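Local coordinates for FMN Adenylyltransferase (Candida glabrata, PDB 3FWK), which catalyses the transfer of the AMP moiety of ATP to FMN, forming FAD and pyrophosphate in the last step of FAD biosynthesis, at residues I39-S44 and L197-L202; E232-P237 and G303-K308. All blocks are in the same frame, centred on the assembly; numbering follows the deposited sequence.

In the fold
Contact 1 and contact 2 follow one another along the chain: I39-S44 pairs with L197-L202 before E232-P237 pairs with G303-K308. Their centres lie 29 Å apart and their nearest atoms about 7 Å, so they do not touch. Contact 1 is buried, its centre 13 Å from the centre of the chain, and joins helix 31-50 to the loop that leaves the Rossmann-like sheet. Contact 2, at 21 Å, ties the C-terminal tail to the loop beyond helix 202-212. Neither supplies residues to the glucose pocket of K53, W54, K162 and Y192, although Y192 begins the strand that leads into L197-L202.

Contact 1: I39-S44 and L197-L202; sequences INTTKS and LLHWNL
I39 lays its CG1 methylene against the six-membered ring of W200, 3.6 Å from CZ2. The approach is slanted, and the contact is purely apolar. CG1 is set beside its own backbone N (chi1 -66°), which swings it toward CZ2 and CH2 of the indole, and F208 of helix 202-212 adjoins both side chains.

Two residues further along the helix, T41 meets H199 instead. Its methyl CG2 sits over one face of the imidazole, 3.7 Å from the ring centroid, a CH-pi contact. The opposite face of the same ring is taken by W200 CD1, 3.4 Å above the plane and displaced toward the rim, so the imidazole is sandwiched between the helix and its own neighbour. H199 NE2 hydrogen-bonds to the backbone O of A38, which suggests that this nitrogen carries the hydrogen.

Both aromatic residues belong to a type I turn, L197 to W200, closed by W200 N bonding to L197 O at 3.1 Å. The turn lies in the connection from strand 192-194 of the Rossmann-like sheet to helix 202-212, and it is this connection that helix 31-50 covers.

T42 makes the polar link. W200 NE1 donates to its OG1 across 2.9 Å, with an N-H...O angle of 152°; the oxygen stands 17° out of the indole plane. H199 offers its edge to the same oxygen, CE1 lying 3.3 Å from OG1. The hydroxyl is also hydrogen-bonded to the backbone O atoms of P196 and A38, so this buried group accepts from the indole and has two carbonyls on which to place its single proton. L197 CD1 meets one face of the indole 3.5 Å above its plane.

Contact 2: E232-P237 and G303-K308; sequences ETLPNP and GRIKKK
R304 and E232 run side by side and point the same way, in the conformers described here, with carboxylate and guanidinium planes turned 37° apart. Their contact is through the chains: E232 CG lies 3.9 Å from R304 CD. The charges stay further off, OE2 being 4.2 Å from NE and well out of the guanidinium plane, so no N-H points at it and no salt bridge forms. T233 also lies alongside R304, with OG1 over the centre of the guanidinium, 4.0 Å above its plane; that hydroxyl bonds to N229 O. A bend at chi2 (-59°) folds the arginine back, letting NH1 donate to G303 O at 2.9 Å, while NH2 bonds to S226 OG.

L234 and I305 cross at about a right angle elsewhere in the contact, meeting CD1 to CD1 at 3.9 Å.

The backbone pairing accounts for T233 lying beside R304: the two form a single antiparallel bridge as a non-hydrogen-bonded pair. It is flanked by I305 N to E232 O, 2.8 Å, and L234 N to G303 O, 3.0 Å, the latter nearly straight at the hydrogen (N-H...O 178°), though the donor sits above the carbonyl plane. P237 CD packs on G303 CA, 3.6 Å away.

G303 O thus accepts two N-H groups from opposite faces of its carbonyl plane, L234 N on one and R304 NH1 on the other. In this conformer the guanidinium is held by hydrogen bonds to G303 O and S226 OG, and E232 probably adds a diffuse attraction; the second conformers of both residues make this tentative.

Contact 1: I39-S44 and L197-L202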
ATOM      1  N   ILE A  39      13.981   0.522  -2.917  1.00 11.13           N
ATOM      2  CA  ILE A  39      13.844   1.685  -2.009  1.00 11.67           C
ATOM      3  C   ILE A  39      14.678   2.851  -2.467  1.00 11.84           C
ATOM      4  O   ILE A  39      14.229   4.003  -2.502  1.00 12.40           O
ATOM      5  CB  ILE A  39      14.188   1.290  -0.554  1.00 11.53           C
ATOM      6  CG1 ILE A  39      13.163   0.307  -0.003  1.00 12.18           C
ATOM      7  CG2 ILE A  39      14.366   2.526   0.321  1.00 13.68           C
ATOM      8  CD1 ILE A  39      13.614  -0.426   1.282  1.00 14.43           C
ATOM      9  N   ASN A  40      15.933   2.578  -2.832  1.00 12.29           N
ATOM     10  CA  ASN A  40      16.795   3.651  -3.297  1.00 13.73           C
ATOM     11  C   ASN A  40      16.259   4.345  -4.549  1.00 12.44           C
ATOM     12  O   ASN A  40      16.328   5.562  -4.656  1.00 13.20           O
ATOM     13  CB  ASN A  40      18.215   3.128  -3.501  1.00 16.86           C
ATOM     14  CG  ASN A  40      18.903   2.834  -2.183  1.00 20.83           C
ATOM     15  OD1 ASN A  40      18.616   3.467  -1.178  1.00 24.42           O
ATOM     16  ND2 ASN A  40      19.803   1.863  -2.195  1.00 27.82           N
ATOM     17  N   THR A  41      15.708   3.566  -5.480  1.00 12.47           N
ATOM     18  CA  THR A  41      15.104   4.189  -6.652  1.00 12.39           C
ATOM     19  C   THR A  41      13.893   5.044  -6.273  1.00 12.45           C
ATOM     20  O   THR A  41      13.758   6.186  -6.758  1.00 12.89           O
ATOM     21  CB  THR A  41      14.690   3.135  -7.675  1.00 15.09           C
ATOM     22  OG1 THR A  41      15.881   2.495  -8.122  1.00 19.11           O
ATOM     23  CG2 THR A  41      13.984   3.735  -8.895  1.00 14.95           C
ATOM     24  N   THR A  42      13.024   4.522  -5.395  1.00 11.36           N
ATOM     25  CA  THR A  42      11.860   5.315  -4.955  1.00 10.90           C
ATOM     26  C   THR A  42      12.293   6.619  -4.275  1.00 11.20           C
ATOM     27  O   THR A  42      11.720   7.679  -4.509  1.00 11.94           O
ATOM     28  CB  THR A  42      10.985   4.451  -4.046  1.00 11.39           C
ATOM     29  OG1 THR A  42      10.452   3.366  -4.801  1.00 11.34           O
ATOM     30  CG2 THR A  42       9.867   5.280  -3.390  1.00 12.71           C
ATOM     31  N   LYS A  43      13.286   6.517  -3.387  1.00 11.56           N
ATOM     32  CA  LYS A  43      13.789   7.710  -2.692  1.00 13.39           C
ATOM     33  C   LYS A  43      14.306   8.743  -3.666  1.00 13.21           C
ATOM     34  O   LYS A  43      14.048   9.926  -3.509  1.00 14.29           O
ATOM     35  CB  LYS A  43      14.931   7.341  -1.735  1.00 14.74           C
ATOM     36  CG  LYS A  43      14.537   6.664  -0.456  1.00 16.61           C
ATOM     37  CD  LYS A  43      15.829   6.585   0.432  1.00 23.16           C
ATOM     38  CE  LYS A  43      15.606   6.076   1.814  1.00 25.23           C
ATOM     39  NZ  LYS A  43      16.726   6.605   2.691  1.00 27.64           N
ATOM     40  N   SER A  44      15.035   8.306  -4.697  1.00 13.33           N
ATOM     41  CA  SER A  44      15.531   9.274  -5.657  1.00 14.52           C
ATOM     42  C   SER A  44      14.397   9.951  -6.429  1.00 13.30           C
ATOM     43  O   SER A  44      14.437  11.157  -6.665  1.00 14.34           O
ATOM     44  CB  SER A  44      16.493   8.587  -6.614  0.60 15.46           C
ATOM     45  OG  SER A  44      17.034   9.531  -7.494  0.60 16.06           O
ATOM     46  N   LEU A 197       6.519   3.765  -7.290  1.00 10.72           N
ATOM     47  CA  LEU A 197       6.521   2.364  -6.899  1.00 10.90           C
ATOM     48  C   LEU A 197       6.540   1.441  -8.110  1.00 10.98           C
ATOM     49  O   LEU A 197       6.431   0.209  -7.972  1.00 11.66           O
ATOM     50  CB  LEU A 197       5.266   2.056  -6.044  1.00 11.81           C
ATOM     51  CG  LEU A 197       5.471   0.954  -5.008  1.00 13.23           C
ATOM     52  CD1 LEU A 197       6.394   1.393  -3.858  1.00 15.07           C
ATOM     53  CD2 LEU A 197       4.119   0.461  -4.501  1.00 15.25           C
ATOM     54  N   LEU A 198       6.714   1.982  -9.329  1.00 11.46           N
ATOM     55  CA  LEU A 198       6.438   1.179 -10.532  1.00 11.59           C
ATOM     56  C   LEU A 198       7.335  -0.043 -10.655  1.00 11.17           C
ATOM     57  O   LEU A 198       6.903  -1.090 -11.112  1.00 11.78           O
ATOM     58  CB  LEU A 198       6.635   2.038 -11.795  1.00 11.47           C
ATOM     59  CG  LEU A 198       5.586   3.125 -11.980  1.00 11.54           C
ATOM     60  CD1 LEU A 198       6.016   4.095 -13.093  1.00 13.26           C
ATOM     61  CD2 LEU A 198       4.238   2.491 -12.352  1.00 13.58           C
ATOM     62  N   HIS A 199       8.594   0.118 -10.229  1.00 11.35           N
ATOM     63  CA  HIS A 199       9.626  -0.922 -10.354  1.00 12.58           C
ATOM     64  C   HIS A 199       9.597  -1.965  -9.225  1.00 11.79           C
ATOM     65  O   HIS A 199      10.404  -2.891  -9.251  1.00 12.74           O
ATOM     66  CB  HIS A 199      11.003  -0.266 -10.372  1.00 12.61           C
ATOM     67  CG  HIS A 199      11.218   0.617  -9.194  1.00 11.96           C
ATOM     68  ND1 HIS A 199      10.614   1.845  -9.092  1.00 12.68           N
ATOM     69  CD2 HIS A 199      11.871   0.407  -8.032  1.00 12.96           C
ATOM     70  CE1 HIS A 199      10.912   2.364  -7.912  1.00 12.67           C
ATOM     71  NE2 HIS A 199      11.675   1.510  -7.246  1.00 12.52           N
ATOM     72  N   TRP A 200       8.732  -1.805  -8.223  1.00 11.73           N
ATOM     73  CA  TRP A 200       8.646  -2.785  -7.152  1.00 12.04           C
ATOM     74  C   TRP A 200       7.983  -4.050  -7.652  1.00 11.34           C
ATOM     75  O   TRP A 200       7.045  -3.979  -8.447  1.00 14.17           O
ATOM     76  CB  TRP A 200       7.847  -2.205  -5.961  1.00 11.44           C
ATOM     77  CG  TRP A 200       8.613  -1.251  -5.146  1.00 10.80           C
ATOM     78  CD1 TRP A 200       9.187  -0.065  -5.561  1.00 11.23           C
ATOM     79  CD2 TRP A 200       8.974  -1.419  -3.790  1.00 10.64           C
ATOM     80  NE1 TRP A 200       9.874   0.522  -4.522  1.00 11.02           N
ATOM     81  CE2 TRP A 200       9.753  -0.292  -3.424  1.00 10.34           C
ATOM     82  CE3 TRP A 200       8.694  -2.400  -2.824  1.00 11.23           C
ATOM     83  CZ2 TRP A 200      10.298  -0.140  -2.147  1.00 10.84           C
ATOM     84  CZ3 TRP A 200       9.250  -2.244  -1.534  1.00 11.01           C
ATOM     85  CH2 TRP A 200      10.023  -1.105  -1.210  1.00 11.37           C
ATOM     86  N   ASN A 201       8.455  -5.200  -7.192  1.00 11.63           N
ATOM     87  CA  ASN A 201       7.804  -6.476  -7.410  1.00 12.18           C
ATOM     88  C   ASN A 201       7.062  -6.921  -6.153  1.00 11.60           C
ATOM     89  O   ASN A 201       7.309  -6.414  -5.047  1.00 11.70           O
ATOM     90  CB  ASN A 201       8.904  -7.572  -7.696  1.00 15.26           C
ATOM     91  CG  ASN A 201       9.954  -7.133  -8.712  1.00 15.63           C
ATOM     92  OD1 ASN A 201       9.609  -6.876  -9.863  1.00 17.19           O
ATOM     93  ND2 ASN A 201      11.234  -7.090  -8.299  1.00 18.88           N
ATOM     94  N   LEU A 202       6.175  -7.902  -6.320  1.00 11.06           N
ATOM     95  CA  LEU A 202       5.369  -8.407  -5.218  1.00 11.75           C
ATOM     96  C   LEU A 202       6.259  -8.835  -4.045  1.00 10.84           C
ATOM     97  O   LEU A 202       5.955  -8.524  -2.898  1.00 11.59           O
ATOM     98  CB  LEU A 202       4.502  -9.563  -5.714  1.00 12.14           C
ATOM     99  CG  LEU A 202       3.603 -10.237  -4.661  1.00 12.42           C
ATOM    100  CD1 LEU A 202       2.679  -9.216  -3.982  1.00 13.24           C
ATOM    101  CD2 LEU A 202       2.842 -11.383  -5.307  1.00 13.81           C
TER

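Contact 2: E232-P237 and G303-K308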
ATOM      1  N   GLU A 232     -16.022 -10.372  -6.339  1.00 12.61           N
ATOM      2  CA  GLU A 232     -15.118 -11.142  -7.222  1.00 13.04           C
ATOM      3  C   GLU A 232     -13.962 -11.780  -6.450  1.00 12.24           C
ATOM      4  O   GLU A 232     -13.383 -12.738  -6.943  1.00 13.88           O
ATOM      5  CB  GLU A 232     -14.490 -10.229  -8.291  1.00 14.73           C
ATOM      6  CG  GLU A 232     -13.435  -9.203  -7.699  0.60 16.58           C
ATOM      7  CD  GLU A 232     -12.892  -8.138  -8.686  0.60 16.50           C
ATOM      8  OE1 GLU A 232     -13.051  -8.320  -9.932  0.60 20.59           O
ATOM      9  OE2 GLU A 232     -12.310  -7.124  -8.206  0.60 15.47           O
ATOM     10  N   THR A 233     -13.574 -11.210  -5.323  1.00 11.70           N
ATOM     11  CA  THR A 233     -12.272 -11.569  -4.736  1.00 11.82           C
ATOM     12  C   THR A 233     -12.370 -12.720  -3.782  1.00 11.50           C
ATOM     13  O   THR A 233     -13.205 -12.741  -2.895  1.00 13.43           O
ATOM     14  CB  THR A 233     -11.674 -10.352  -3.997  1.00 12.88           C
ATOM     15  OG1 THR A 233     -11.623  -9.251  -4.907  1.00 13.35           O
ATOM     16  CG2 THR A 233     -10.290 -10.640  -3.509  1.00 14.74           C
ATOM     17  N   LEU A 234     -11.467 -13.674  -3.927  1.00 12.24           N
ATOM     18  CA  LEU A 234     -11.371 -14.835  -3.040  1.00 11.85           C
ATOM     19  C   LEU A 234      -9.925 -14.918  -2.533  1.00 11.81           C
ATOM     20  O   LEU A 234      -9.000 -14.398  -3.165  1.00 11.07           O
ATOM     21  CB  LEU A 234     -11.691 -16.142  -3.802  1.00 13.29           C
ATOM     22  CG  LEU A 234     -13.144 -16.250  -4.242  1.00 14.74           C
ATOM     23  CD1 LEU A 234     -13.308 -17.409  -5.205  1.00 16.53           C
ATOM     24  CD2 LEU A 234     -14.098 -16.413  -3.022  1.00 18.12           C
ATOM     25  N   PRO A 235      -9.689 -15.658  -1.444  1.00 11.27           N
ATOM     26  CA  PRO A 235      -8.310 -15.992  -1.092  1.00 11.99           C
ATOM     27  C   PRO A 235      -7.661 -16.718  -2.274  1.00 11.62           C
ATOM     28  O   PRO A 235      -8.322 -17.371  -3.067  1.00 12.62           O
ATOM     29  CB  PRO A 235      -8.478 -16.914   0.138  1.00 12.80           C
ATOM     30  CG  PRO A 235      -9.809 -16.522   0.727  1.00 13.39           C
ATOM     31  CD  PRO A 235     -10.665 -16.231  -0.494  1.00 12.78           C
ATOM     32  N   ASN A 236      -6.345 -16.578  -2.413  1.00 11.33           N
ATOM     33  CA  ASN A 236      -5.696 -17.046  -3.614  1.00 11.52           C
ATOM     34  C   ASN A 236      -5.635 -18.569  -3.645  1.00 11.44           C
ATOM     35  O   ASN A 236      -5.105 -19.171  -2.728  1.00 11.82           O
ATOM     36  CB  ASN A 236      -4.297 -16.433  -3.671  1.00 11.97           C
ATOM     37  CG  ASN A 236      -3.646 -16.587  -5.030  1.00 11.47           C
ATOM     38  OD1 ASN A 236      -3.594 -17.677  -5.584  1.00 12.83           O
ATOM     39  ND2 ASN A 236      -3.139 -15.489  -5.572  1.00 12.55           N
ATOM     40  N   PRO A 237      -6.135 -19.207  -4.728  1.00 11.89           N
ATOM     41  CA  PRO A 237      -6.188 -20.679  -4.714  1.00 13.26           C
ATOM     42  C   PRO A 237      -4.812 -21.297  -4.721  1.00 12.54           C
ATOM     43  O   PRO A 237      -4.651 -22.438  -4.278  1.00 13.00           O
ATOM     44  CB  PRO A 237      -6.973 -21.014  -6.009  1.00 14.30           C
ATOM     45  CG  PRO A 237      -6.707 -19.808  -6.931  1.00 13.86           C
ATOM     46  CD  PRO A 237      -6.734 -18.626  -5.938  1.00 12.91           C
ATOM     47  N   GLY A 303      -7.026 -15.059  -7.220  1.00 13.31           N
ATOM     48  CA  GLY A 303      -8.145 -15.297  -6.254  1.00 16.06           C
ATOM     49  C   GLY A 303      -9.372 -14.546  -6.694  1.00 17.23           C
ATOM     50  O   GLY A 303      -9.565 -13.439  -6.228  1.00 16.83           O
ATOM     51  N   ARG A 304     -10.158 -15.121  -7.637  1.00 19.79           N
ATOM     52  CA  ARG A 304     -11.332 -14.490  -8.354  1.00 16.13           C
ATOM     53  C   ARG A 304     -12.454 -15.410  -8.895  0.50 18.02           C
ATOM     54  O   ARG A 304     -12.256 -16.283  -9.778  0.50 16.54           O
ATOM     55  CB  ARG A 304     -10.966 -13.664  -9.600  1.00 21.02           C
ATOM     56  CG  ARG A 304      -9.955 -12.513  -9.435  1.00 23.82           C
ATOM     57  CD  ARG A 304     -10.405 -11.485  -8.444  1.00 26.67           C
ATOM     58  NE  ARG A 304      -9.592 -10.259  -8.403  1.00 27.75           N
ATOM     59  CZ  ARG A 304      -8.627  -9.968  -7.512  1.00 28.30           C
ATOM     60  NH1 ARG A 304      -8.187 -10.866  -6.569  1.00 22.60           N
ATOM     61  NH2 ARG A 304      -8.065  -8.749  -7.592  1.00 27.30           N
ATOM     62  N   ILE A 305     -13.667 -15.088  -8.500  1.00 14.64           N
ATOM     63  CA  ILE A 305     -14.827 -15.844  -8.929  1.00 15.06           C
ATOM     64  C   ILE A 305     -14.790 -16.006 -10.430  1.00 16.58           C
ATOM     65  O   ILE A 305     -14.512 -15.079 -11.164  1.00 18.18           O
ATOM     66  CB  ILE A 305     -16.096 -15.088  -8.509  1.00 15.02           C
ATOM     67  CG1 ILE A 305     -16.258 -15.091  -6.984  1.00 16.19           C
ATOM     68  CG2 ILE A 305     -17.348 -15.689  -9.201  1.00 17.05           C
ATOM     69  CD1 ILE A 305     -16.850 -16.396  -6.408  1.00 18.24           C
ATOM     70  N   LYS A 306     -15.116 -17.217 -10.876  1.00 17.52           N
ATOM     71  CA  LYS A 306     -15.158 -17.528 -12.299  1.00 21.96           C
ATOM     72  C   LYS A 306     -16.317 -16.800 -12.985  1.00 20.14           C
ATOM     73  O   LYS A 306     -17.483 -16.823 -12.494  1.00 22.27           O
ATOM     74  CB  LYS A 306     -15.254 -19.047 -12.513  0.55 23.98           C
ATOM     75  CG  LYS A 306     -15.046 -19.475 -13.962  0.55 25.45           C
ATOM     76  CD  LYS A 306     -14.698 -20.948 -14.088  0.55 28.47           C
ATOM     77  CE  LYS A 306     -13.293 -21.257 -13.596  0.55 28.23           C
ATOM     78  NZ  LYS A 306     -13.139 -22.713 -13.360  0.55 31.92           N
ATOM     79  N   LYS A 307     -16.031 -16.104 -14.067  1.00 21.65           N
ATOM     80  CA  LYS A 307     -17.041 -15.385 -14.860  1.00 25.31           C
ATOM     81  C   LYS A 307     -16.943 -15.821 -16.304  1.00 28.49           C
ATOM     82  O   LYS A 307     -15.834 -16.072 -16.807  1.00 32.29           O
ATOM     83  CB  LYS A 307     -16.771 -13.877 -14.839  1.00 27.89           C
ATOM     84  CG  LYS A 307     -16.924 -13.217 -13.504  1.00 27.82           C
ATOM     85  CD  LYS A 307     -18.389 -13.045 -13.183  1.00 26.05           C
ATOM     86  CE  LYS A 307     -18.601 -12.809 -11.695  1.00 27.62           C
ATOM     87  NZ  LYS A 307     -17.811 -11.654 -11.168  1.00 34.22           N
ATOM     88  N   LYS A 308     -18.085 -15.873 -16.989  1.00 28.06           N
ATOM     89  CA  LYS A 308     -18.127 -16.150 -18.441  1.00 33.28           C
ATOM     90  C   LYS A 308     -17.532 -15.011 -19.272  1.00 33.86           C
ATOM     91  O   LYS A 308     -17.510 -13.851 -18.843  1.00 38.84           O
ATOM     92  CB  LYS A 308     -19.563 -16.450 -18.900  1.00 29.84           C
ATOM     93  CG  LYS A 308     -20.129 -17.732 -18.361  1.00 34.47           C
ATOM     94  CD  LYS A 308     -19.630 -18.937 -19.131  1.00 37.84           C
ATOM     95  CE  LYS A 308     -19.791 -20.192 -18.295  1.00 39.29           C
ATOM     96  NZ  LYS A 308     -18.686 -21.177 -18.535  1.00 40.73           N
TER